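Local coordinates for uncharacterized protein (Psychrobacter arcticus, PDB 2PN2) that is uncharacterized but, as an OsmC-family protein, probably takes part in the response to osmotic stress and in detoxification, at residues A[75-80]-A[129-134]; A[109-114]-A[146-151]; A[43-48]-A[56-61]. One frame throughout, in Å; residues are numbered along the deposited sequence. Where two conformers were deposited one is given.

In the fold
Contact 3 comes first along the chain. It joins strand 42-47 to the loop that leads into helix 61-83. Contact 1 packs the later part of that helix against the end of helix 121-132. Contact 2 pairs strands 105-114 and 145-150, which helix 121-132 links. The segments of contacts 1 and 2 alternate along the chain. Their centres lie about 13 Å apart, and they touch where Ile77 meets Ile113 and Leu132 meets Val148. Contact 3 is about 26 Å from contact 1, centre to centre, across the centre of the chain. Both contacts 1 and 3 touch the second subunit, so helix 61-83 runs between two regions that face the partner chain.

Contact 1. Residues A[75-80]-A[129-134]; sequences TIIGIK and NTALTC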
# COMPACT_ATOMS: atom_id res chain seq x y z
N THR A 75 -1.84 -9.95 -9.40
CA THR A 75 -3.27 -10.31 -9.30
C THR A 75 -3.96 -10.17 -10.65
O THR A 75 -4.66 -11.10 -11.09
CB THR A 75 -3.97 -9.48 -8.20
OG1 THR A 75 -3.29 -9.67 -6.95
CG2 THR A 75 -5.45 -9.89 -8.05
N ILE A 76 -3.77 -9.03 -11.32
CA ILE A 76 -4.37 -8.79 -12.65
C ILE A 76 -3.75 -9.72 -13.71
O ILE A 76 -4.46 -10.14 -14.62
CB ILE A 76 -4.36 -7.29 -13.06
CG1 ILE A 76 -5.39 -7.04 -14.17
CG2 ILE A 76 -2.97 -6.83 -13.47
CD1 ILE A 76 -5.47 -5.61 -14.65
N ILE A 77 -2.44 -10.03 -13.58
CA ILE A 77 -1.80 -11.06 -14.44
C ILE A 77 -2.45 -12.44 -14.18
O ILE A 77 -2.71 -13.18 -15.13
CB ILE A 77 -0.24 -11.13 -14.29
CG1 ILE A 77 0.40 -9.92 -14.96
CG2 ILE A 77 0.33 -12.42 -14.94
CD1 ILE A 77 1.88 -9.69 -14.59
N GLY A 78 -2.73 -12.75 -12.91
CA GLY A 78 -3.42 -14.00 -12.54
C GLY A 78 -4.79 -14.16 -13.17
O GLY A 78 -5.16 -15.26 -13.57
N ILE A 79 -5.55 -13.07 -13.26
CA ILE A 79 -6.86 -13.05 -13.93
C ILE A 79 -6.68 -13.37 -15.41
O ILE A 79 -7.42 -14.18 -15.96
CB ILE A 79 -7.56 -11.67 -13.79
CG1 ILE A 79 -7.97 -11.42 -12.33
CG2 ILE A 79 -8.78 -11.57 -14.70
CD1 ILE A 79 -8.66 -10.08 -12.09
N LYS A 80 -5.67 -12.75 -16.02
CA LYS A 80 -5.37 -12.96 -17.45
C LYS A 80 -4.85 -14.37 -17.68
O LYS A 80 -5.25 -15.01 -18.66
CB LYS A 80 -4.35 -11.93 -17.98
CG LYS A 80 -4.54 -11.69 -19.49
CD LYS A 80 -5.64 -10.64 -19.73
CE LYS A 80 -6.34 -10.82 -21.06
NZ LYS A 80 -5.42 -10.91 -22.21
N ASN A 129 1.61 -5.57 -20.45
CA ASN A 129 0.60 -4.53 -20.68
C ASN A 129 -0.54 -4.54 -19.67
O ASN A 129 -0.95 -3.47 -19.21
CB ASN A 129 0.03 -4.62 -22.10
CG ASN A 129 1.08 -4.35 -23.19
OD1 ASN A 129 2.11 -3.73 -22.95
ND2 ASN A 129 0.80 -4.83 -24.39
N THR A 130 -1.04 -5.74 -19.31
CA THR A 130 -2.11 -5.87 -18.31
C THR A 130 -1.63 -5.33 -16.95
O THR A 130 -2.38 -4.62 -16.29
CB THR A 130 -2.62 -7.32 -18.14
OG1 THR A 130 -2.85 -7.90 -19.43
CG2 THR A 130 -3.92 -7.33 -17.38
N ALA A 131 -0.40 -5.68 -16.57
CA ALA A 131 0.26 -5.20 -15.34
C ALA A 131 0.29 -3.67 -15.20
O ALA A 131 -0.05 -3.13 -14.14
CB ALA A 131 1.69 -5.71 -15.28
N LEU A 132 0.71 -2.99 -16.26
CA LEU A 132 0.78 -1.51 -16.28
C LEU A 132 -0.59 -0.80 -16.21
O LEU A 132 -0.63 0.38 -15.85
CB LEU A 132 1.59 -1.00 -17.49
CG LEU A 132 3.11 -1.27 -17.50
CD1 LEU A 132 3.77 -0.61 -18.73
CD2 LEU A 132 3.76 -0.76 -16.24
N THR A 133 -1.68 -1.49 -16.52
CA THR A 133 -3.04 -0.92 -16.45
C THR A 133 -3.78 -1.22 -15.14
O THR A 133 -4.94 -0.79 -14.99
CB THR A 133 -3.96 -1.42 -17.64
OG1 THR A 133 -4.41 -2.77 -17.42
CG2 THR A 133 -3.24 -1.30 -18.97
N CYS A 134 -3.13 -1.89 -14.17
CA CYS A 134 -3.82 -2.38 -12.98
C CYS A 134 -4.25 -1.25 -12.05
O CYS A 134 -3.68 -0.16 -12.11
CB CYS A 134 -2.99 -3.43 -12.24
SG CYS A 134 -1.65 -2.79 -11.24
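Thr130 O, which Ile76 CD1 touches, accepts two hydrogen bonds from Thr133, one from OG1 at 3.0 Å and one from the backbone N. Both donors come from the same face of the carbonyl plane. Ile76 of helix 61-83 lies against this turn at the end of helix 121-132. Its CD1 also touches CG2 of Thr130 and reaches the hydroxyl of Thr133. CG1 of Ile76 sits 3.5 Å from CG2 of Thr130. The CG1 branch points across to Thr130 because it lies opposite the backbone N (chi1 -160°). The other branch, CG2, packs on Cys134 CB at 3.6 Å. Deeper in, Ile77 brings its tip, CD1, to Ala131 CB at 4.0 Å. At the outer side, Lys80 bends at chi2 and crosses Thr130 at a slant, its CD 3.9 Å from OG1. That hydroxyl bonds back to Ile126 O in its own helix. Met73 and Cys72 of helix 61-83 continue the packing on Ala131 and Cys134, and Phe127 covers Ile77. No hydrogen bond crosses between the segments. The hydroxyls of Thr130 and Thr133 are already used on their own side, so the join rests on the fit of apolar groups.

Contact 2. Residues A[109-114]-A[146-151]; sequences VHIAIT and QKVIIH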
# COMPACT_ATOMS: atom_id res chain seq x y z
N VAL A 109 9.38 2.78 -8.65
CA VAL A 109 9.14 1.43 -8.12
C VAL A 109 9.57 0.47 -9.21
O VAL A 109 9.00 0.49 -10.33
CB VAL A 109 7.68 1.16 -7.74
CG1 VAL A 109 7.52 -0.27 -7.27
CG2 VAL A 109 7.21 2.13 -6.65
N HIS A 110 10.59 -0.34 -8.92
CA HIS A 110 11.08 -1.33 -9.90
C HIS A 110 10.55 -2.68 -9.47
O HIS A 110 10.71 -3.06 -8.30
CB HIS A 110 12.61 -1.36 -10.01
CG HIS A 110 13.25 -0.03 -10.22
ND1 HIS A 110 14.58 0.20 -9.97
CD2 HIS A 110 12.72 1.17 -10.58
CE1 HIS A 110 14.87 1.47 -10.23
NE2 HIS A 110 13.75 2.08 -10.59
N ILE A 111 9.90 -3.38 -10.40
CA ILE A 111 9.28 -4.68 -10.15
C ILE A 111 9.90 -5.65 -11.14
O ILE A 111 9.72 -5.48 -12.34
CB ILE A 111 7.73 -4.65 -10.31
CG1 ILE A 111 7.10 -3.53 -9.48
CG2 ILE A 111 7.10 -6.01 -9.97
CD1 ILE A 111 7.07 -2.19 -10.17
N ALA A 112 10.67 -6.62 -10.65
CA ALA A 112 11.29 -7.66 -11.48
C ALA A 112 10.43 -8.91 -11.31
O ALA A 112 10.43 -9.52 -10.23
CB ALA A 112 12.73 -7.93 -11.03
N ILE A 113 9.72 -9.29 -12.38
CA ILE A 113 8.81 -10.45 -12.34
C ILE A 113 9.47 -11.70 -12.95
O ILE A 113 9.93 -11.66 -14.08
CB ILE A 113 7.47 -10.16 -13.03
CG1 ILE A 113 6.81 -8.89 -12.47
CG2 ILE A 113 6.54 -11.37 -12.89
CD1 ILE A 113 5.43 -8.59 -13.05
N THR A 114 9.50 -12.80 -12.20
CA THR A 114 10.08 -14.06 -12.66
C THR A 114 8.95 -15.10 -12.66
O THR A 114 8.42 -15.46 -11.62
CB THR A 114 11.29 -14.49 -11.80
OG1 THR A 114 12.28 -13.44 -11.84
CG2 THR A 114 11.94 -15.78 -12.33
N GLN A 146 7.28 3.52 -12.96
CA GLN A 146 6.91 2.12 -12.69
C GLN A 146 7.70 1.28 -13.70
O GLN A 146 7.35 1.21 -14.87
CB GLN A 146 5.41 1.91 -12.86
CG GLN A 146 4.58 2.80 -11.94
CD GLN A 146 3.10 2.59 -12.10
OE1 GLN A 146 2.62 1.47 -12.26
NE2 GLN A 146 2.35 3.69 -12.04
N LYS A 147 8.82 0.72 -13.25
CA LYS A 147 9.73 -0.07 -14.11
C LYS A 147 9.50 -1.55 -13.91
O LYS A 147 9.89 -2.11 -12.89
CB LYS A 147 11.17 0.29 -13.78
CG LYS A 147 12.22 -0.35 -14.69
CD LYS A 147 13.59 0.09 -14.24
CE LYS A 147 14.69 -0.52 -15.10
NZ LYS A 147 16.04 -0.05 -14.68
N VAL A 148 8.89 -2.19 -14.89
CA VAL A 148 8.59 -3.61 -14.86
C VAL A 148 9.51 -4.37 -15.83
O VAL A 148 9.61 -4.00 -17.00
CB VAL A 148 7.12 -3.89 -15.17
CG1 VAL A 148 6.80 -5.37 -15.02
CG2 VAL A 148 6.20 -3.05 -14.26
N ILE A 149 10.20 -5.39 -15.33
CA ILE A 149 11.03 -6.28 -16.15
C ILE A 149 10.56 -7.73 -15.88
O ILE A 149 10.24 -8.06 -14.73
CB ILE A 149 12.57 -6.07 -15.93
CG1 ILE A 149 13.01 -6.39 -14.49
CG2 ILE A 149 12.96 -4.62 -16.28
CD1 ILE A 149 14.50 -6.02 -14.17
N ILE A 150 10.47 -8.53 -16.95
CA ILE A 150 10.09 -9.95 -16.87
C ILE A 150 11.33 -10.83 -17.06
O ILE A 150 12.00 -10.68 -18.07
CB ILE A 150 9.08 -10.35 -17.97
CG1 ILE A 150 7.78 -9.57 -17.86
CG2 ILE A 150 8.73 -11.85 -17.87
CD1 ILE A 150 6.88 -9.78 -19.05
N HIS A 151 11.64 -11.72 -16.12
CA HIS A 151 12.78 -12.65 -16.24
C HIS A 151 12.26 -14.06 -16.48
O HIS A 151 11.10 -14.38 -16.17
CB HIS A 151 13.67 -12.64 -14.99
CG HIS A 151 14.16 -11.28 -14.58
ND1 HIS A 151 14.31 -10.91 -13.26
CD2 HIS A 151 14.50 -10.20 -15.31
CE1 HIS A 151 14.75 -9.67 -13.19
NE2 HIS A 151 14.87 -9.21 -14.43
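Lys147 N donates to Val109 O at 2.9 Å, the first of five backbone hydrogen bonds that pair these parallel strands. Ile111 and Ile113 each give their N-H and their carbonyl O to segment 146-151. The bonds to Lys147 O and Ile149 O run nearly straight. The last, from His151 N to Ile113 O, is 2.7 Å long and carries the pairing to the final modelled residue. CA-H...O contacts fill in between, such as Val148 CA to Ile111 O at 3.3 Å.

Lys147 is fully extended and passes across the His110 ring. Its CD lies over one face, 4.0 Å from the ring centroid and 15° off the normal, a CH-pi contact. Glu108 OE1 holds NE2 of the same ring. With an alanine here in place of His110, the Lys147 chain would probably lose the ring it lies over, and Glu108 this hydrogen-bond partner.

The remaining side-chain contacts are mostly apolar. On the face of His110, Ala112 CB touches Ile149 CG1 and lies 3.4 Å from CE1 of the His151 ring. On the other face, Ile113 CD1 meets Val148 CG1 at 4.0 Å, and Ile111 CD1 lies 4.3 Å from Val148 CG2. Separately, Thr114 OG1 sits at the edge of the His151 ring, near its plane, as a plain contact.

These strands are the two parallel members of a beta-alpha-beta unit. Helix 121-132 covers Val148 through Tyr128 and Leu132. Helix 61-83 packs Ile77 on Ile113 and Met73 on Val148. Strand 92-100 pairs antiparallel with the other edge of strand 105-114.

Contact 3. Residues A[43-48]-A[56-61]; sequences EIITDA and GEAFSP. With SO4 (sulfate ion), chain D.
Asp47 N donates to Phe59 O at 3.2 Å, and Gly56 N donates to Ala48 O at the same length, so the chain after strand 42-47 folds back beside it. Gly56 has a positive phi at this turn. Two CA-H...O contacts add to the pairing, from Thr46 CA to Phe59 O and from Ser60 CA to Asp47 O.

Asp47 is the residue most covered by the loop. Its OD2 accepts from Glu57 N at 2.8 Å. The donor comes from the anti side and lies a little out of the carboxylate plane. The other oxygen, OD1, forms a salt bridge with Arg32, so the carboxylate links the returning loop to strand 32-37. That positive neighbour would be expected to favour the charged form of Asp47. Ala58 CB points in at the strand and meets Ile45 CG2 at 3.8 Å. Pro61 lays CG near Thr46 OG1, and the two side chains stand at about a right angle. Thr46 OG1 itself is hydrogen-bonded to Thr33 OG1. A water donates to both Asp47 O and Ala58 O, bridging the two backbones. The Phe59 ring turns away from the strand and meets His37 of the second subunit, with the planes at about 40°.

Ser60 OG lies between its backbone N and carbonyl carbon (chi1 71°). From there it donates to O1 of the sulfate at 2.9 Å. Thr62 and Arg104 also bind this ion, which probably came from the crystallisation liquor. The same OG accepts from Asp63 N. This is an N-cap at the start of helix 61-83, with an anion bound beside it, where a strand-to-helix connection is held back against its own strand close to the second subunit.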
# COMPACT_ATOMS: atom_id res chain seq x y z
N GLU A 43 -4.51 -9.06 9.60
CA GLU A 43 -3.71 -7.96 10.22
C GLU A 43 -2.37 -7.68 9.54
O GLU A 43 -1.65 -8.62 9.24
CB GLU A 43 -3.39 -8.24 11.70
CG GLU A 43 -2.59 -7.11 12.43
CD GLU A 43 -2.27 -7.37 13.89
OE1 GLU A 43 -1.90 -8.51 14.24
OE2 GLU A 43 -2.33 -6.41 14.69
N ILE A 44 -2.04 -6.38 9.37
CA ILE A 44 -0.79 -5.88 8.78
C ILE A 44 -0.16 -4.86 9.74
O ILE A 44 -0.87 -4.03 10.30
CB ILE A 44 -1.06 -5.23 7.41
CG1 ILE A 44 -1.36 -6.34 6.40
CG2 ILE A 44 0.13 -4.37 6.93
CD1 ILE A 44 -1.74 -5.86 5.09
N ILE A 45 1.16 -4.91 9.90
CA ILE A 45 1.90 -4.02 10.78
C ILE A 45 2.80 -3.14 9.93
O ILE A 45 3.28 -3.59 8.90
CB ILE A 45 2.81 -4.82 11.75
CG1 ILE A 45 2.02 -5.86 12.57
CG2 ILE A 45 3.59 -3.90 12.70
CD1 ILE A 45 0.89 -5.30 13.39
N THR A 46 2.99 -1.89 10.36
CA THR A 46 4.02 -1.03 9.78
C THR A 46 4.90 -0.47 10.89
O THR A 46 4.46 -0.32 12.01
CB THR A 46 3.48 0.16 8.92
OG1 THR A 46 2.84 1.13 9.76
CG2 THR A 46 2.54 -0.31 7.81
N ASP A 47 6.16 -0.21 10.54
CA ASP A 47 7.13 0.43 11.39
C ASP A 47 7.87 1.47 10.57
O ASP A 47 8.09 1.26 9.37
CB ASP A 47 8.21 -0.56 11.87
CG ASP A 47 7.77 -1.46 13.00
OD1 ASP A 47 6.88 -1.11 13.80
OD2 ASP A 47 8.40 -2.52 13.14
N ALA A 48 8.26 2.56 11.21
CA ALA A 48 9.14 3.55 10.58
C ALA A 48 10.55 2.92 10.55
O ALA A 48 10.88 2.09 11.40
CB ALA A 48 9.16 4.84 11.37
N GLY A 56 11.56 -0.68 12.91
CA GLY A 56 12.01 -1.38 11.70
C GLY A 56 11.83 -2.90 11.58
O GLY A 56 12.54 -3.52 10.80
N GLU A 57 10.90 -3.51 12.34
CA GLU A 57 10.59 -4.96 12.24
C GLU A 57 9.22 -5.21 11.55
O GLU A 57 8.46 -6.14 11.89
CB GLU A 57 10.78 -5.70 13.57
CG GLU A 57 9.84 -5.33 14.68
CD GLU A 57 10.20 -5.99 16.01
OE1 GLU A 57 11.38 -5.90 16.43
OE2 GLU A 57 9.30 -6.59 16.65
N ALA A 58 8.99 -4.42 10.50
CA ALA A 58 7.83 -4.52 9.62
C ALA A 58 8.03 -3.66 8.39
O ALA A 58 8.94 -2.83 8.35
CB ALA A 58 6.57 -4.07 10.34
N PHE A 59 7.19 -3.86 7.37
CA PHE A 59 7.13 -2.98 6.19
C PHE A 59 6.92 -1.54 6.65
O PHE A 59 6.15 -1.34 7.59
CB PHE A 59 5.88 -3.27 5.35
CG PHE A 59 5.92 -4.50 4.50
CD1 PHE A 59 5.62 -5.75 5.03
CD2 PHE A 59 6.13 -4.39 3.12
CE1 PHE A 59 5.61 -6.88 4.22
CE2 PHE A 59 6.11 -5.53 2.30
CZ PHE A 59 5.87 -6.77 2.85
N SER A 60 7.59 -0.55 6.05
CA SER A 60 7.26 0.86 6.29
C SER A 60 6.01 1.19 5.47
O SER A 60 5.65 0.42 4.58
CB SER A 60 8.40 1.79 5.88
OG SER A 60 8.50 1.84 4.47
N PRO A 61 5.29 2.29 5.80
CA PRO A 61 4.13 2.66 4.96
C PRO A 61 4.48 2.85 3.47
O PRO A 61 3.76 2.33 2.63
CB PRO A 61 3.61 3.95 5.63
CG PRO A 61 4.02 3.78 7.05
CD PRO A 61 5.39 3.18 6.97
S SO4 D . 8.68 5.68 4.81
O1 SO4 D . 9.52 4.57 4.34
O2 SO4 D . 7.28 5.25 4.95
O3 SO4 D . 9.18 6.07 6.13
O4 SO4 D . 8.77 6.81 3.89
O HOH W 1 4.40 -5.74 8.21
O HOH W 2 10.19 -0.25 8.43